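Local coordinates for amino acid ABC superfamily ATP binding cassette transporter, binding protein (Streptococcus pneumoniae, PDB 4H5G) that binds L-arginine and is probably the membrane-anchored substrate-binding lipoprotein of an amino acid ABC transporter, at residues G39-I42 with D43-Q46; E113-D117 with L118-E122. All coordinates share one frame; numbering follows the deposited sequence.

Interaction 1: G39-I42 with D43-Q46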
ATOM      1  N   GLY A  39     -11.131  -2.387   0.416  1.00 19.83           N
ATOM      2  CA  GLY A  39      -9.978  -2.414   1.301  1.00 20.46           C
ATOM      3  C   GLY A  39      -9.992  -1.256   2.274  1.00 21.56           C
ATOM      4  O   GLY A  39     -10.813  -0.342   2.160  1.00 17.45           O
ATOM      5  N   ALA A  40      -9.076  -1.282   3.237  1.00 19.28           N
ATOM      6  CA  ALA A  40      -9.092  -0.265   4.290  1.00 17.28           C
ATOM      7  C   ALA A  40      -8.822   1.135   3.729  1.00 17.35           C
ATOM      8  O   ALA A  40      -9.404   2.116   4.196  1.00 19.19           O
ATOM      9  CB  ALA A  40      -8.106  -0.619   5.408  1.00 18.63           C
ATOM     10  N   ASP A  41      -7.947   1.226   2.733  1.00 16.91           N
ATOM     11  CA  ASP A  41      -7.657   2.524   2.102  1.00 17.07           C
ATOM     12  C   ASP A  41      -8.879   3.075   1.379  1.00 17.14           C
ATOM     13  O   ASP A  41      -9.080   4.296   1.312  1.00 16.73           O
ATOM     14  CB  ASP A  41      -6.517   2.400   1.083  1.00 17.09           C
ATOM     15  CG  ASP A  41      -5.131   2.564   1.701  1.00 20.40           C
ATOM     16  OD1 ASP A  41      -5.012   2.914   2.892  1.00 18.69           O
ATOM     17  OD2 ASP A  41      -4.139   2.367   0.961  1.00 17.73           O
ATOM     18  N   ILE A  42      -9.687   2.174   0.836  1.00 16.50           N
ATOM     19  CA  ILE A  42     -10.899   2.574   0.122  1.00 14.07           C
ATOM     20  C   ILE A  42     -11.950   3.058   1.117  1.00 21.67           C
ATOM     21  O   ILE A  42     -12.627   4.059   0.874  1.00 18.71           O
ATOM     22  CB  ILE A  42     -11.463   1.424  -0.735  1.00 19.45           C
ATOM     23  CG1 ILE A  42     -10.369   0.824  -1.632  1.00 19.87           C
ATOM     24  CG2 ILE A  42     -12.673   1.893  -1.558  1.00 18.41           C
ATOM     25  CD1 ILE A  42      -9.579   1.851  -2.436  1.00 21.44           C
ATOM     26  N   ASP A  43     -12.074   2.372   2.248  1.00 18.08           N
ATOM     27  CA  ASP A  43     -13.012   2.808   3.282  1.00 17.83           C
ATOM     28  C   ASP A  43     -12.604   4.178   3.795  1.00 19.18           C
ATOM     29  O   ASP A  43     -13.448   5.033   4.064  1.00 20.30           O
ATOM     30  CB  ASP A  43     -13.057   1.808   4.454  1.00 16.95           C
ATOM     31  CG  ASP A  43     -13.671   0.464   4.073  1.00 28.49           C
ATOM     32  OD1 ASP A  43     -14.379   0.377   3.057  1.00 24.87           O
ATOM     33  OD2 ASP A  43     -13.455  -0.507   4.822  1.00 32.88           O
ATOM     34  N   MET A  44     -11.302   4.386   3.945  1.00 16.99           N
ATOM     35  CA  MET A  44     -10.810   5.691   4.404  1.00 13.12           C
ATOM     36  C   MET A  44     -11.069   6.754   3.339  1.00 18.03           C
ATOM     37  O   MET A  44     -11.515   7.855   3.649  1.00 18.76           O
ATOM     38  CB  MET A  44      -9.314   5.635   4.721  1.00 13.52           C
ATOM     39  CG  MET A  44      -8.736   6.990   5.130  1.00 18.17           C
ATOM     40  SD  MET A  44      -6.990   6.882   5.546  1.00 18.33           S
ATOM     41  CE  MET A  44      -6.340   6.300   3.976  1.00 16.85           C
ATOM     42  N   ALA A  45     -10.814   6.411   2.077  1.00 16.94           N
ATOM     43  CA  ALA A  45     -11.054   7.367   0.988  1.00 20.20           C
ATOM     44  C   ALA A  45     -12.525   7.737   0.936  1.00 19.48           C
ATOM     45  O   ALA A  45     -12.884   8.896   0.687  1.00 19.02           O
ATOM     46  CB  ALA A  45     -10.569   6.796  -0.367  1.00 18.35           C
ATOM     47  N   GLN A  46     -13.384   6.754   1.181  1.00 17.53           N
ATOM     48  CA  GLN A  46     -14.817   7.007   1.223  1.00 15.62           C
ATOM     49  C   GLN A  46     -15.174   7.960   2.357  1.00 20.17           C
ATOM     50  O   GLN A  46     -16.030   8.832   2.187  1.00 19.33           O
ATOM     51  CB  GLN A  46     -15.602   5.698   1.378  1.00 19.09           C
ATOM     52  CG  GLN A  46     -17.106   5.872   1.291  1.00 20.87           C
ATOM     53  CD  GLN A  46     -17.581   6.233  -0.109  1.00 26.96           C
ATOM     54  OE1 GLN A  46     -17.310   5.516  -1.081  1.00 25.70           O
ATOM     55  NE2 GLN A  46     -18.302   7.348  -0.217  1.00 26.80           N
TER
HETATM   56  O   HOH W   1     -13.808  -1.744   1.290  1.00 30.41           O
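Gly39 and Asp43 meet at the first turn of helix 40-52, where Gly39 is the N-cap. The helix belongs to a type II periplasmic binding protein fold. Asp43 N donates to Gly39 O at 3.0 Å. Three more i to i+4 bonds follow. They join Met44 N to Ala40 O, Ala45 N to Asp41 O and Gln46 N to Ile42 O.

The Met44 side chain runs alongside that of Asp41. Met44 is extended through chi2 and bends only at chi3 (61°). That bend brings its CE to 3.8 Å from Asp41 OD1. Asp41 OD1 is hydrogen-bonded to Tyr228 OH, and Gly81 N donates to OD2; both bonds hold the buried carboxylate. Met44 also packs on helix 209-225, and Ala40 rests on helix 227-235. Ile42 and Ala45 face strand 55-60.

Asp43 turns its carboxylate back toward the start of the helix, with CG beside its own backbone N (chi1 -68°). A water links Asp43 to the cap residue. It accepts from Gly39 N at 2.9 Å and donates to Asp43 OD1 at 2.8 Å.

Interaction 2: E113-D117 with L118-E122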
ATOM      1  N   GLU A 113      12.112 -22.076   8.243  1.00 29.35           N
ATOM      2  CA  GLU A 113      13.289 -22.408   9.046  1.00 34.95           C
ATOM      3  C   GLU A 113      14.562 -22.059   8.301  1.00 44.21           C
ATOM      4  O   GLU A 113      15.626 -21.888   8.891  1.00 47.30           O
ATOM      5  CB  GLU A 113      13.286 -23.890   9.438  1.00 40.45           C
ATOM      6  CG  GLU A 113      12.213 -24.238  10.435  1.00 48.67           C
ATOM      7  CD  GLU A 113      12.266 -23.350  11.659  1.00 64.08           C
ATOM      8  OE1 GLU A 113      13.339 -23.270  12.294  1.00 65.26           O
ATOM      9  OE2 GLU A 113      11.237 -22.717  11.977  1.00 69.18           O
ATOM     10  N   LYS A 114      14.435 -21.926   6.991  1.00 34.98           N
ATOM     11  CA  LYS A 114      15.591 -21.732   6.136  1.00 30.92           C
ATOM     12  C   LYS A 114      16.058 -20.276   6.115  1.00 34.96           C
ATOM     13  O   LYS A 114      17.253 -19.997   6.230  1.00 37.12           O
ATOM     14  CB  LYS A 114      15.229 -22.176   4.726  1.00 32.06           C
ATOM     15  CG  LYS A 114      16.322 -21.996   3.718  1.00 42.00           C
ATOM     16  CD  LYS A 114      15.835 -22.455   2.367  1.00 39.72           C
ATOM     17  CE  LYS A 114      16.924 -22.357   1.335  1.00 47.20           C
ATOM     18  NZ  LYS A 114      16.428 -22.934   0.060  1.00 50.34           N
ATOM     19  N   TYR A 115      15.115 -19.351   5.958  1.00 28.96           N
ATOM     20  CA  TYR A 115      15.446 -17.932   5.840  1.00 22.54           C
ATOM     21  C   TYR A 115      15.401 -17.250   7.190  1.00 30.03           C
ATOM     22  O   TYR A 115      14.504 -16.463   7.471  1.00 31.74           O
ATOM     23  CB  TYR A 115      14.512 -17.251   4.832  1.00 25.12           C
ATOM     24  CG  TYR A 115      14.735 -17.802   3.447  1.00 25.38           C
ATOM     25  CD1 TYR A 115      15.988 -17.749   2.875  1.00 24.14           C
ATOM     26  CD2 TYR A 115      13.708 -18.413   2.730  1.00 28.17           C
ATOM     27  CE1 TYR A 115      16.228 -18.260   1.618  1.00 24.38           C
ATOM     28  CE2 TYR A 115      13.934 -18.936   1.463  1.00 26.51           C
ATOM     29  CZ  TYR A 115      15.194 -18.852   0.914  1.00 27.94           C
ATOM     30  OH  TYR A 115      15.461 -19.368  -0.335  1.00 26.85           O
ATOM     31  N   LYS A 116      16.382 -17.568   8.024  1.00 35.03           N
ATOM     32  CA  LYS A 116      16.433 -17.015   9.370  1.00 42.14           C
ATOM     33  C   LYS A 116      17.254 -15.750   9.498  1.00 37.45           C
ATOM     34  O   LYS A 116      17.080 -15.001  10.454  1.00 36.49           O
ATOM     35  CB  LYS A 116      16.935 -18.058  10.361  1.00 45.30           C
ATOM     36  CG  LYS A 116      15.855 -19.022  10.762  1.00 53.19           C
ATOM     37  CD  LYS A 116      16.084 -19.560  12.150  1.00 51.01           C
ATOM     38  CE  LYS A 116      16.122 -21.054  12.093  1.00 52.02           C
ATOM     39  NZ  LYS A 116      16.957 -21.433  10.939  1.00 52.15           N
ATOM     40  N   ASP A 117      18.158 -15.512   8.553  1.00 33.85           N
ATOM     41  CA  ASP A 117      18.993 -14.314   8.618  1.00 29.36           C
ATOM     42  C   ASP A 117      19.109 -13.650   7.259  1.00 31.62           C
ATOM     43  O   ASP A 117      18.606 -14.170   6.266  1.00 28.81           O
ATOM     44  CB  ASP A 117      20.375 -14.635   9.202  1.00 26.14           C
ATOM     45  CG  ASP A 117      21.243 -15.484   8.268  1.00 33.51           C
ATOM     46  OD1 ASP A 117      20.729 -16.074   7.288  1.00 31.16           O
ATOM     47  OD2 ASP A 117      22.456 -15.567   8.533  1.00 34.27           O
ATOM     48  N   LEU A 118      19.756 -12.494   7.219  1.00 29.08           N
ATOM     49  CA  LEU A 118      19.929 -11.789   5.958  1.00 31.15           C
ATOM     50  C   LEU A 118      20.900 -12.503   5.023  1.00 28.83           C
ATOM     51  O   LEU A 118      20.752 -12.437   3.800  1.00 31.80           O
ATOM     52  CB  LEU A 118      20.393 -10.358   6.207  1.00 39.74           C
ATOM     53  CG  LEU A 118      19.405  -9.498   6.987  1.00 43.58           C
ATOM     54  CD1 LEU A 118      19.811  -8.036   6.910  1.00 49.89           C
ATOM     55  CD2 LEU A 118      18.004  -9.704   6.454  1.00 44.08           C
ATOM     56  N   THR A 119      21.894 -13.185   5.587  1.00 24.41           N
ATOM     57  CA  THR A 119      22.866 -13.899   4.765  1.00 25.13           C
ATOM     58  C   THR A 119      22.162 -14.967   3.929  1.00 30.53           C
ATOM     59  O   THR A 119      22.460 -15.147   2.753  1.00 31.47           O
ATOM     60  CB  THR A 119      24.009 -14.521   5.615  1.00 29.30           C
ATOM     61  OG1 THR A 119      24.735 -13.466   6.261  1.00 31.48           O
ATOM     62  CG2 THR A 119      24.968 -15.330   4.748  1.00 32.43           C
ATOM     63  N   SER A 120      21.194 -15.651   4.525  1.00 25.27           N
ATOM     64  CA  SER A 120      20.440 -16.666   3.786  1.00 28.03           C
ATOM     65  C   SER A 120      19.600 -16.050   2.652  1.00 26.11           C
ATOM     66  O   SER A 120      19.481 -16.645   1.585  1.00 31.98           O
ATOM     67  CB  SER A 120      19.564 -17.494   4.729  1.00 26.66           C
ATOM     68  OG  SER A 120      18.546 -16.711   5.306  1.00 31.42           O
ATOM     69  N   LEU A 121      19.028 -14.870   2.884  1.00 28.19           N
ATOM     70  CA  LEU A 121      18.208 -14.187   1.868  1.00 28.68           C
ATOM     71  C   LEU A 121      19.080 -13.654   0.755  1.00 38.69           C
ATOM     72  O   LEU A 121      18.669 -13.578  -0.403  1.00 37.83           O
ATOM     73  CB  LEU A 121      17.438 -13.023   2.482  1.00 32.37           C
ATOM     74  CG  LEU A 121      16.263 -13.347   3.386  1.00 36.50           C
ATOM     75  CD1 LEU A 121      15.743 -12.081   4.039  1.00 43.52           C
ATOM     76  CD2 LEU A 121      15.160 -14.039   2.592  1.00 41.10           C
ATOM     77  N   GLU A 122      20.291 -13.268   1.135  1.00 33.27           N
ATOM     78  CA  GLU A 122      21.281 -12.728   0.221  1.00 35.07           C
ATOM     79  C   GLU A 122      21.574 -13.687  -0.925  1.00 37.75           C
ATOM     80  O   GLU A 122      21.927 -13.263  -2.024  1.00 42.90           O
ATOM     81  CB  GLU A 122      22.559 -12.454   1.003  1.00 46.03           C
ATOM     82  CG  GLU A 122      23.427 -11.365   0.465  1.00 50.50           C
ATOM     83  CD  GLU A 122      24.710 -11.254   1.265  1.00 54.53           C
ATOM     84  OE1 GLU A 122      25.317 -12.311   1.558  1.00 42.17           O
ATOM     85  OE2 GLU A 122      25.093 -10.121   1.619  1.00 54.06           O
TER
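The Ser120 hydroxyl sits between two oxygens of Asp117, the backbone O and OD1, and has one proton for the two. Ser120 OG lies 2.7 Å from Asp117 O and 3.0 Å from Asp117 OD1. The proton could go to either, and the choice is not settled. The capping bond itself is clear. Asp117 is the N-cap of helix 118-122, and Ser120 N donates to Asp117 OD1 at 2.8 Å. The N-H comes from above the carboxylate plane, 45° out of it.

Asp117 CG sits between its backbone N and carbonyl carbon (chi1 70°), which folds the carboxylate over the first turn. Ser120 OG takes the same kind of position, a rotation that points the hydroxyl back at the cap residue (chi1 66°). The other carboxylate oxygen, Asp117 OD2, lies 3.5 Å from Thr119 CB. Leu121 N adds a weak hydrogen bond to Asp117 O.

Tyr115, the centre of an inverse gamma turn, supplies the apolar side. Its CD1 is 3.8 Å from Leu121 CD2, which approaches the ring obliquely. Ser120 O lies at the ring edge, 3.6 Å from Tyr115 CE1. Lys114 CG lies over one ring face.

The loop leads from strand 103-108 into helix 118-122. Tyr115 packs on Val107 and Leu121 on Phe105 of that strand, while Leu118 and Leu121 also touch Val190.

How the interactions relate
Both interactions are helix N-termini of the same solute-binding protein, but they lie on opposite sides of the chain's centre. Their centres are about 35 Å apart, and their nearest atoms are about 25 Å apart. Interaction 1 is the buried one, centred about 12 Å from the chain centre. The side chain of Asp41 is about 6 Å from the bound arginine, so this helix start stands close to the ligand pocket. Interaction 2 is centred about 25 Å from the chain centre and is partly exposed. The caps differ too: a glycine precedes the first helix and brings no side chain to cap it; an aspartate side chain caps the second.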